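Local coordinates for protein transcriptional regulator (PDB 4KWA) that probably represses transcription as a TetR-family DNA-binding regulator, and holds a bound choline in its C-terminal regulatory domain, at residues R6-I17 with I51-N59; G141-L151 with F185-R193. All coordinates share one frame; numbering follows the deposited sequence.

Contact 1. Residues R6-I17 with I51-N59. With EDO (1,2-ethanediol), chain D.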
loop_
_atom_site.group_PDB
_atom_site.type_symbol
_atom_site.label_atom_id
_atom_site.label_comp_id
_atom_site.label_asym_id
_atom_site.label_seq_id
_atom_site.Cartn_x
_atom_site.Cartn_y
_atom_site.Cartn_z
ATOM N N ARG A 6 9.292 23.388 -17.758
ATOM C CA ARG A 6 9.458 22.179 -16.914
ATOM C C ARG A 6 8.392 21.990 -15.837
ATOM O O ARG A 6 7.830 20.880 -15.623
ATOM C CB ARG A 6 10.848 22.161 -16.214
ATOM C CG ARG A 6 12.043 21.794 -17.070
ATOM C CD ARG A 6 13.356 21.773 -16.263
ATOM N NE ARG A 6 13.544 20.523 -15.554
ATOM C CZ ARG A 6 13.144 20.248 -14.308
ATOM N NH1 ARG A 6 13.323 19.020 -13.856
ATOM N NH2 ARG A 6 12.542 21.150 -13.518
ATOM N N ARG A 7 8.149 23.031 -15.054
ATOM C CA ARG A 7 7.172 22.950 -14.013
ATOM C C ARG A 7 5.779 22.569 -14.537
ATOM O O ARG A 7 5.067 21.790 -13.944
ATOM C CB ARG A 7 7.075 24.350 -13.390
ATOM C CG ARG A 7 6.246 24.419 -12.136
ATOM C CD ARG A 7 5.922 25.842 -11.743
ATOM N NE ARG A 7 5.013 26.479 -12.719
ATOM C CZ ARG A 7 3.695 26.238 -12.780
ATOM N NH1 ARG A 7 3.132 25.311 -11.974
ATOM N NH2 ARG A 7 2.947 26.864 -13.699
ATOM N N ARG A 8 5.382 23.193 -15.656
ATOM C CA ARG A 8 4.073 22.931 -16.255
ATOM C C ARG A 8 3.952 21.481 -16.728
ATOM O O ARG A 8 2.963 20.836 -16.453
ATOM C CB ARG A 8 3.698 23.978 -17.320
ATOM C CG ARG A 8 2.955 25.177 -16.674
ATOM C CD ARG A 8 2.594 26.378 -17.569
ATOM N NE ARG A 8 1.811 26.022 -18.758
ATOM C CZ ARG A 8 2.308 25.864 -19.992
ATOM N NH1 ARG A 8 1.490 25.487 -21.007
ATOM N NH2 ARG A 8 3.616 26.077 -20.227
ATOM N N ILE A 9 5.010 20.991 -17.368
ATOM C CA ILE A 9 5.025 19.589 -17.759
ATOM C C ILE A 9 4.849 18.703 -16.564
ATOM O O ILE A 9 4.046 17.751 -16.573
ATOM C CB ILE A 9 6.339 19.213 -18.472
ATOM C CG1 ILE A 9 6.474 19.897 -19.820
ATOM C CG2 ILE A 9 6.417 17.707 -18.673
ATOM C CD1 ILE A 9 7.854 19.802 -20.460
ATOM N N LEU A 10 5.612 18.974 -15.502
ATOM C CA LEU A 10 5.525 18.156 -14.288
ATOM C C LEU A 10 4.235 18.221 -13.577
ATOM O O LEU A 10 3.732 17.216 -13.109
ATOM C CB LEU A 10 6.669 18.496 -13.330
ATOM C CG LEU A 10 8.043 18.146 -13.847
ATOM C CD1 LEU A 10 9.035 18.646 -12.827
ATOM C CD2 LEU A 10 8.218 16.680 -14.110
ATOM N N GLU A 11 3.655 19.400 -13.523
ATOM C CA GLU A 11 2.332 19.544 -12.870
ATOM C C GLU A 11 1.250 18.779 -13.604
ATOM O O GLU A 11 0.454 18.058 -12.976
ATOM C CB GLU A 11 1.957 21.002 -12.782
ATOM C CG GLU A 11 0.796 21.211 -11.831
ATOM C CD GLU A 11 0.700 22.660 -11.340
ATOM O OE1 GLU A 11 1.558 23.482 -11.743
ATOM O OE2 GLU A 11 -0.191 22.965 -10.507
ATOM N N THR A 12 1.273 18.889 -14.912
ATOM C CA THR A 12 0.342 18.180 -15.795
ATOM C C THR A 12 0.574 16.657 -15.690
ATOM O O THR A 12 -0.406 15.882 -15.466
ATOM C CB THR A 12 0.416 18.731 -17.252
ATOM O OG1 THR A 12 0.048 20.109 -17.275
ATOM C CG2 THR A 12 -0.472 17.988 -18.148
ATOM N N ALA A 13 1.845 16.216 -15.851
ATOM C CA ALA A 13 2.169 14.770 -15.703
ATOM C C ALA A 13 1.735 14.169 -14.393
ATOM O O ALA A 13 1.169 13.066 -14.391
ATOM C CB ALA A 13 3.642 14.487 -15.971
ATOM N N TRP A 14 1.915 14.887 -13.261
ATOM C CA TRP A 14 1.495 14.393 -11.944
ATOM C C TRP A 14 0.028 14.064 -11.842
ATOM O O TRP A 14 -0.378 12.951 -11.458
ATOM C CB TRP A 14 1.821 15.426 -10.847
ATOM C CG TRP A 14 1.483 14.951 -9.432
ATOM C CD1 TRP A 14 0.349 15.241 -8.654
ATOM C CD2 TRP A 14 2.320 14.115 -8.619
ATOM N NE1 TRP A 14 0.461 14.581 -7.437
ATOM C CE2 TRP A 14 1.666 13.919 -7.386
ATOM C CE3 TRP A 14 3.547 13.505 -8.834
ATOM C CZ2 TRP A 14 2.219 13.131 -6.347
ATOM C CZ3 TRP A 14 4.121 12.725 -7.793
ATOM C CH2 TRP A 14 3.437 12.561 -6.549
ATOM N N ARG A 15 -0.773 15.004 -12.344
ATOM C CA ARG A 15 -2.216 14.874 -12.368
ATOM C C ARG A 15 -2.719 13.730 -13.279
ATOM O O ARG A 15 -3.551 12.907 -12.852
ATOM C CB ARG A 15 -2.829 16.236 -12.704
ATOM C CG ARG A 15 -4.359 16.257 -12.664
ATOM C CD ARG A 15 -4.954 17.583 -12.978
ATOM N NE ARG A 15 -4.461 18.256 -14.170
ATOM C CZ ARG A 15 -3.538 19.195 -14.086
ATOM N NH1 ARG A 15 -3.030 19.470 -12.893
ATOM N NH2 ARG A 15 -3.077 19.778 -15.138
ATOM N N LEU A 16 -2.104 13.618 -14.459
ATOM C CA LEU A 16 -2.433 12.552 -15.377
ATOM C C LEU A 16 -2.036 11.169 -14.828
ATOM O O LEU A 16 -2.813 10.205 -14.910
ATOM C CB LEU A 16 -1.824 12.843 -16.741
ATOM C CG LEU A 16 -2.293 14.056 -17.551
ATOM C CD1 LEU A 16 -1.570 14.158 -18.908
ATOM C CD2 LEU A 16 -3.809 13.889 -17.721
ATOM N N ILE A 17 -0.881 11.116 -14.223
ATOM C CA ILE A 17 -0.364 9.875 -13.638
ATOM C C ILE A 17 -1.310 9.458 -12.466
ATOM O O ILE A 17 -1.666 8.315 -12.325
ATOM C CB ILE A 17 1.085 10.091 -13.155
ATOM C CG1 ILE A 17 2.035 10.163 -14.356
ATOM C CG2 ILE A 17 1.521 8.935 -12.219
ATOM C CD1 ILE A 17 3.412 10.708 -14.080
ATOM N N ILE A 51 10.190 11.582 -16.257
ATOM C CA ILE A 51 9.037 12.448 -15.902
ATOM C C ILE A 51 8.487 12.017 -14.502
ATOM O O ILE A 51 8.221 12.874 -13.648
ATOM C CB ILE A 51 7.908 12.406 -16.941
ATOM C CG1 ILE A 51 8.469 12.824 -18.291
ATOM C CG2 ILE A 51 6.739 13.337 -16.486
ATOM C CD1 ILE A 51 7.432 12.798 -19.383
ATOM N N LEU A 52 8.373 10.712 -14.247
ATOM C CA LEU A 52 7.859 10.227 -12.954
ATOM C C LEU A 52 8.820 10.648 -11.813
ATOM O O LEU A 52 8.389 11.245 -10.810
ATOM C CB LEU A 52 7.709 8.716 -12.934
ATOM C CG LEU A 52 7.200 7.981 -11.676
ATOM C CD1 LEU A 52 5.901 8.574 -11.215
ATOM C CD2 LEU A 52 7.063 6.498 -11.846
ATOM N N LEU A 53 10.122 10.425 -12.037
ATOM C CA LEU A 53 11.071 10.726 -10.977
ATOM C C LEU A 53 11.022 12.236 -10.637
ATOM O O LEU A 53 11.006 12.629 -9.450
ATOM C CB LEU A 53 12.475 10.286 -11.410
ATOM C CG LEU A 53 13.596 10.608 -10.465
ATOM C CD1 LEU A 53 13.455 9.679 -9.297
ATOM C CD2 LEU A 53 14.916 10.424 -11.244
ATOM N N GLU A 54 11.035 13.080 -11.657
ATOM C CA GLU A 54 11.111 14.536 -11.384
ATOM C C GLU A 54 9.804 15.108 -10.862
ATOM O O GLU A 54 9.760 16.089 -10.034
ATOM C CB GLU A 54 11.605 15.264 -12.636
ATOM C CG GLU A 54 13.037 14.878 -13.061
ATOM C CD GLU A 54 14.094 15.139 -11.963
ATOM O OE1 GLU A 54 13.851 16.056 -11.133
ATOM O OE2 GLU A 54 15.168 14.459 -11.933
ATOM N N ALA A 55 8.709 14.443 -11.263
ATOM C CA ALA A 55 7.373 14.838 -10.763
ATOM C C ALA A 55 7.260 14.455 -9.281
ATOM O O ALA A 55 6.733 15.242 -8.449
ATOM C CB ALA A 55 6.235 14.108 -11.558
ATOM N N LEU A 56 7.857 13.347 -8.930
ATOM C CA LEU A 56 7.797 12.884 -7.521
ATOM C C LEU A 56 8.662 13.864 -6.689
ATOM O O LEU A 56 8.286 14.265 -5.587
ATOM C CB LEU A 56 8.397 11.513 -7.373
ATOM C CG LEU A 56 7.601 10.396 -8.006
ATOM C CD1 LEU A 56 8.407 9.120 -8.041
ATOM C CD2 LEU A 56 6.349 10.169 -7.209
ATOM N N ARG A 57 9.824 14.206 -7.195
ATOM C CA ARG A 57 10.687 15.095 -6.444
ATOM C C ARG A 57 10.000 16.424 -6.183
ATOM O O ARG A 57 10.017 16.954 -5.053
ATOM C CB ARG A 57 11.983 15.330 -7.193
ATOM C CG ARG A 57 13.128 15.897 -6.346
ATOM C CD ARG A 57 14.344 16.254 -7.184
ATOM N NE ARG A 57 14.672 15.258 -8.224
ATOM C CZ ARG A 57 15.273 14.099 -8.017
ATOM N NH1 ARG A 57 15.583 13.317 -9.050
ATOM N NH2 ARG A 57 15.645 13.767 -6.792
ATOM N N ARG A 58 9.340 16.950 -7.221
ATOM C CA ARG A 58 8.629 18.223 -7.068
ATOM C C ARG A 58 7.481 18.098 -6.068
ATOM O O ARG A 58 7.232 18.980 -5.221
ATOM C CB ARG A 58 8.094 18.754 -8.437
ATOM C CG ARG A 58 7.432 20.133 -8.300
ATOM C CD ARG A 58 6.851 20.583 -9.671
ATOM N NE ARG A 58 5.837 21.626 -9.491
ATOM C CZ ARG A 58 4.528 21.426 -9.357
ATOM N NH1 ARG A 58 3.993 20.190 -9.393
ATOM N NH2 ARG A 58 3.733 22.489 -9.188
ATOM N N ASN A 59 6.780 16.982 -6.097
ATOM C CA ASN A 59 5.683 16.852 -5.193
ATOM C C ASN A 59 6.120 16.657 -3.770
ATOM O O ASN A 59 5.433 17.106 -2.851
ATOM C CB ASN A 59 4.778 15.710 -5.649
ATOM C CG ASN A 59 3.710 15.440 -4.664
ATOM O OD1 ASN A 59 3.948 14.666 -3.700
ATOM N ND2 ASN A 59 2.650 16.222 -4.731
HETATM C C1 EDO D . -6.873 16.054 -15.755
HETATM O O1 EDO D . -5.902 17.015 -16.446
HETATM C C2 EDO D . -6.358 14.634 -15.481
HETATM O O2 EDO D . -7.002 13.426 -16.043
#
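Arg6 directs its guanidinium at Glu54, NH1 stopping 4.1 Å from OE1, beyond a salt bridge but near enough for a probable attraction; Arg57 grips that carboxylate through NE and NH1. Arg7 forms a salt-bridge network with Glu11 and Arg58, though its link to Glu11 is modelled too short for the exact geometry to be trusted. Leu10 is the knob in a hole made by Ile51, Glu54, Ala55 and Arg58; its CD2 comes 3.7 Å from Ala55 N, an approach permitted by the small alanine. Glu11 CB lies under a face of the Arg58 guanidinium, whose chain stretches from CG to NE across the first helix. Glu11 OE1 is 3.5 Å from Arg58 NH2 but well out of the guanidinium plane, a pairing of charges alone. Trp14, with CG anti to its backbone N (chi1 -177°), swings its indole across the second helix. There the Asn59 amide stacks on it, the planes 13° apart and CB over the six-membered ring, while Leu56 CD2 meets the ring edge 3.4 Å from CZ3. Asn59, its side chain about 8 Å from the bound choline, is hydrogen-bonded through ND2 to Glu98, but buried OD1 has no partner in the model. With the axes of 6-17 and 51-59 crossing at -96°, apolar and aromatic packing, without a hydrogen bond across the segments, holds the centre, and charges edge it.

Contact 2. Residues G141-L151 with F185-R193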
loop_
_atom_site.group_PDB
_atom_site.type_symbol
_atom_site.label_atom_id
_atom_site.label_comp_id
_atom_site.label_asym_id
_atom_site.label_seq_id
_atom_site.Cartn_x
_atom_site.Cartn_y
_atom_site.Cartn_z
ATOM N N GLY A 141 4.616 15.800 28.680
ATOM C CA GLY A 141 3.804 14.961 29.565
ATOM C C GLY A 141 2.417 14.664 29.031
ATOM O O GLY A 141 1.525 14.225 29.774
ATOM N N VAL A 142 2.199 14.853 27.740
ATOM C CA VAL A 142 0.867 14.554 27.208
ATOM C C VAL A 142 0.773 13.216 26.522
ATOM O O VAL A 142 -0.353 12.700 26.327
ATOM C CB VAL A 142 0.348 15.708 26.334
ATOM C CG1 VAL A 142 -0.973 15.355 25.685
ATOM C CG2 VAL A 142 0.175 16.992 27.157
ATOM N N PHE A 143 1.940 12.637 26.214
ATOM C CA PHE A 143 2.049 11.347 25.584
ATOM C C PHE A 143 2.735 10.358 26.541
ATOM O O PHE A 143 3.665 10.733 27.240
ATOM C CB PHE A 143 2.861 11.324 24.250
ATOM C CG PHE A 143 2.288 12.103 23.115
ATOM C CD1 PHE A 143 0.955 12.406 23.006
ATOM C CD2 PHE A 143 3.085 12.437 22.088
ATOM C CE1 PHE A 143 0.487 13.143 21.892
ATOM C CE2 PHE A 143 2.638 13.180 21.026
ATOM C CZ PHE A 143 1.306 13.522 20.914
ATOM N N ARG A 144 2.225 9.132 26.522
ATOM C CA ARG A 144 2.749 7.986 27.295
ATOM C C ARG A 144 4.214 7.685 26.910
ATOM O O ARG A 144 4.607 7.773 25.731
ATOM C CB ARG A 144 2.060 6.652 26.869
ATOM C CG ARG A 144 0.725 6.177 27.389
ATOM C CD ARG A 144 0.772 4.631 27.294
ATOM N NE ARG A 144 0.631 4.127 25.936
ATOM C CZ ARG A 144 1.264 3.079 25.402
ATOM N NH1 ARG A 144 2.288 2.453 26.010
ATOM N NH2 ARG A 144 0.966 2.747 24.157
ATOM N N ASP A 145 4.967 7.143 27.846
ATOM C CA ASP A 145 6.333 6.720 27.590
ATOM C C ASP A 145 6.259 5.430 26.802
ATOM O O ASP A 145 5.532 4.503 27.185
ATOM C CB ASP A 145 7.010 6.427 28.959
ATOM C CG ASP A 145 8.520 6.091 28.859
ATOM O OD1 ASP A 145 9.175 6.413 27.861
ATOM O OD2 ASP A 145 9.063 5.482 29.827
ATOM N N GLN A 146 7.032 5.333 25.722
ATOM C CA GLN A 146 6.941 4.218 24.855
ATOM C C GLN A 146 8.055 4.492 23.833
ATOM O O GLN A 146 8.459 5.676 23.650
ATOM C CB GLN A 146 5.582 4.400 24.199
ATOM C CG GLN A 146 4.830 3.265 23.653
ATOM C CD GLN A 146 3.736 3.780 22.686
ATOM O OE1 GLN A 146 2.830 4.641 22.989
ATOM N NE2 GLN A 146 3.815 3.253 21.521
ATOM N N ASP A 147 8.568 3.453 23.189
ATOM C CA ASP A 147 9.608 3.664 22.183
ATOM C C ASP A 147 8.965 4.384 20.980
ATOM O O ASP A 147 7.992 3.910 20.353
ATOM C CB ASP A 147 10.238 2.347 21.810
ATOM C CG ASP A 147 11.268 2.461 20.754
ATOM O OD1 ASP A 147 10.927 2.787 19.616
ATOM O OD2 ASP A 147 12.439 2.134 21.041
ATOM N N ALA A 148 9.487 5.566 20.714
ATOM C CA ALA A 148 8.980 6.414 19.638
ATOM C C ALA A 148 9.260 5.906 18.270
ATOM O O ALA A 148 8.552 6.234 17.325
ATOM C CB ALA A 148 9.539 7.815 19.766
ATOM N N ASP A 149 10.318 5.144 18.121
ATOM C CA ASP A 149 10.604 4.594 16.830
ATOM C C ASP A 149 9.574 3.456 16.467
ATOM O O ASP A 149 9.126 3.350 15.315
ATOM C CB ASP A 149 12.025 3.981 16.911
ATOM C CG ASP A 149 13.146 4.986 16.711
ATOM O OD1 ASP A 149 13.447 5.278 15.544
ATOM O OD2 ASP A 149 13.850 5.356 17.678
ATOM N N GLU A 150 9.295 2.577 17.414
ATOM C CA GLU A 150 8.329 1.482 17.176
ATOM C C GLU A 150 6.968 2.082 16.897
ATOM O O GLU A 150 6.252 1.615 15.976
ATOM C CB GLU A 150 8.234 0.512 18.372
ATOM C CG GLU A 150 9.410 -0.445 18.553
ATOM C CD GLU A 150 9.502 -1.602 17.523
ATOM O OE1 GLU A 150 10.298 -2.524 17.822
ATOM O OE2 GLU A 150 8.813 -1.653 16.452
ATOM N N LEU A 151 6.646 3.143 17.649
ATOM C CA LEU A 151 5.395 3.862 17.494
ATOM C C LEU A 151 5.338 4.588 16.162
ATOM O O LEU A 151 4.306 4.567 15.534
ATOM C CB LEU A 151 5.144 4.791 18.682
ATOM C CG LEU A 151 3.856 5.627 18.561
ATOM C CD1 LEU A 151 2.656 4.729 18.273
ATOM C CD2 LEU A 151 3.587 6.417 19.842
ATOM N N PHE A 185 -6.761 5.879 17.732
ATOM C CA PHE A 185 -5.467 5.271 18.008
ATOM C C PHE A 185 -4.654 6.317 18.805
ATOM O O PHE A 185 -3.954 5.950 19.716
ATOM C CB PHE A 185 -4.750 4.982 16.663
ATOM C CG PHE A 185 -3.345 4.378 16.818
ATOM C CD1 PHE A 185 -3.166 3.066 17.175
ATOM C CD2 PHE A 185 -2.249 5.145 16.636
ATOM C CE1 PHE A 185 -1.906 2.541 17.396
ATOM C CE2 PHE A 185 -0.951 4.618 16.869
ATOM C CZ PHE A 185 -0.819 3.328 17.189
ATOM N N ILE A 186 -4.599 7.559 18.348
ATOM C CA ILE A 186 -3.813 8.584 19.062
ATOM C C ILE A 186 -4.343 8.707 20.501
ATOM O O ILE A 186 -3.634 8.596 21.488
ATOM C CB ILE A 186 -3.896 9.946 18.356
ATOM C CG1 ILE A 186 -3.132 9.881 17.028
ATOM C CG2 ILE A 186 -3.409 11.087 19.256
ATOM C CD1 ILE A 186 -3.371 11.071 16.136
ATOM N N GLU A 187 -5.640 8.949 20.614
ATOM C CA GLU A 187 -6.188 9.136 21.957
ATOM C C GLU A 187 -5.976 7.923 22.902
ATOM O O GLU A 187 -5.832 8.139 24.097
ATOM C CB GLU A 187 -7.675 9.599 21.905
ATOM C CG GLU A 187 -7.901 10.955 21.230
ATOM C CD GLU A 187 -7.049 12.097 21.819
ATOM O OE1 GLU A 187 -7.104 12.280 23.059
ATOM O OE2 GLU A 187 -6.357 12.828 21.037
ATOM N N HIS A 188 -5.993 6.681 22.425
ATOM C CA HIS A 188 -5.862 5.522 23.324
ATOM C C HIS A 188 -4.519 4.801 23.370
ATOM O O HIS A 188 -4.264 4.009 24.263
ATOM C CB HIS A 188 -6.974 4.530 23.006
ATOM C CG HIS A 188 -8.332 5.142 23.109
ATOM N ND1 HIS A 188 -9.267 5.060 22.106
ATOM C CD2 HIS A 188 -8.858 5.968 24.050
ATOM C CE1 HIS A 188 -10.343 5.741 22.456
ATOM N NE2 HIS A 188 -10.116 6.306 23.629
ATOM N N ASN A 189 -3.686 5.021 22.355
ATOM C CA ASN A 189 -2.371 4.369 22.316
ATOM C C ASN A 189 -1.223 5.267 22.512
ATOM O O ASN A 189 -0.122 4.790 22.794
ATOM C CB ASN A 189 -2.147 3.624 21.008
ATOM C CG ASN A 189 -2.972 2.370 20.915
ATOM O OD1 ASN A 189 -4.169 2.417 20.691
ATOM N ND2 ASN A 189 -2.317 1.247 21.043
ATOM N N ILE A 190 -1.432 6.559 22.244
ATOM C CA ILE A 190 -0.369 7.561 22.338
ATOM C C ILE A 190 -0.537 8.498 23.521
ATOM O O ILE A 190 0.394 8.710 24.280
ATOM C CB ILE A 190 -0.193 8.340 21.039
ATOM C CG1 ILE A 190 -0.068 7.378 19.835
ATOM C CG2 ILE A 190 1.005 9.263 21.081
ATOM C CD1 ILE A 190 0.190 8.010 18.508
ATOM N N VAL A 191 -1.725 9.069 23.679
ATOM C CA VAL A 191 -1.983 10.030 24.732
ATOM C C VAL A 191 -1.938 9.394 26.127
ATOM O O VAL A 191 -2.510 8.303 26.349
ATOM C CB VAL A 191 -3.309 10.782 24.478
ATOM C CG1 VAL A 191 -3.768 11.648 25.699
ATOM C CG2 VAL A 191 -3.208 11.608 23.236
ATOM N N GLU A 192 -1.283 10.119 27.042
ATOM C CA GLU A 192 -1.051 9.757 28.453
ATOM C C GLU A 192 -2.359 9.739 29.270
ATOM O O GLU A 192 -2.995 10.781 29.426
ATOM C CB GLU A 192 -0.028 10.771 29.061
ATOM C CG GLU A 192 0.442 10.573 30.505
ATOM C CD GLU A 192 0.987 9.187 30.790
ATOM O OE1 GLU A 192 2.161 9.068 31.100
ATOM O OE2 GLU A 192 0.271 8.214 30.632
ATOM N N ARG A 193 -2.707 8.546 29.783
ATOM C CA ARG A 193 -3.899 8.280 30.633
ATOM C C ARG A 193 -3.799 8.843 32.049
ATOM O O ARG A 193 -3.390 9.992 32.265
ATOM C CB ARG A 193 -4.078 6.766 30.750
ATOM C CG ARG A 193 -5.052 6.314 31.818
ATOM C CD ARG A 193 -5.338 4.827 31.686
ATOM N NE ARG A 193 -4.199 3.954 31.974
ATOM C CZ ARG A 193 -4.027 3.269 33.104
ATOM N NH1 ARG A 193 -4.937 3.317 34.076
ATOM N NH2 ARG A 193 -2.950 2.507 33.256
HETATM O O HOH W 1 2.768 7.679 23.521
HETATM O O HOH W 2 -2.106 5.533 25.791
#
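An isolated antiparallel beta bridge, in a chain otherwise built of helices, pairs Phe143 with Val191 where the turn leading into helix 148-168 meets the C-terminal tail. The two residues form a non-hydrogen-bonded pair flanked by two backbone bonds: Glu192 N gives to Val142 O at 2.8 Å, and Arg144 N to Ile190 O at 2.9 Å. The approach to Val142 O is nearly straight at the hydrogen (173°), although the donor stands above the carbonyl plane.

Arg144 adds a side-chain grip. Its chain bends at chi3 (-75°) and brings NH2 to Asn189 O, 2.7 Å away, with a weak second bond from NE. A long side chain with several N-H groups suits this place, since it can reach back to the Asn189 carbonyl and give it both donors. The turn at 186-190 is of the wider pi type, and Ile186 O receives both Ile190 N and Val191 N.

Beside the bridge, the side chains of Phe143, Ile190, Leu151 and Phe185 make an apolar patch. Ile190 CG2 lies over one face of the Phe143 ring, 3.7 Å from its centroid, in a CH-pi contact. The branched isoleucine also offers CG1 to Leu151 CD2 at 3.8 Å. Leu151's other methyl, CD1, comes to the edge of the Phe185 ring, 3.9 Å from CE2.

The turn itself is bounded by Gly141, whose positive phi completes a Schellman motif, and by Asp147, whose OD1 caps helix 148-168 through Glu150 N. Helix 113-139 backs it, with Gln138 bonded to Arg144 O and Gln146 O, while Leu81 of helix 77-86 packs on Phe143 and Ile190. At the dimer interface Glu150 bonds to His181 of the second subunit, and Phe185 packs on Arg154 of that subunit.

Overall arrangement
Contact 1 and contact 2 lie on opposite sides of the chain's centre, with centres 37 Å apart and nearest atoms about 21 Å apart, and they share no helix. Residues 6-17 and 51-59 make a buried helix crossing without a cross-segment hydrogen bond: side-chain shape does the work, with charges at its margin. Residues 141-151 and 185-193 are only partly buried; there helices give way to turn and tail, whose backbone groups pair directly. The first contact belongs to the TetR-type DNA-binding region, untouched by the other subunit, whereas the second belongs to the BetI-type C-terminal domain and reaches the dimer partner.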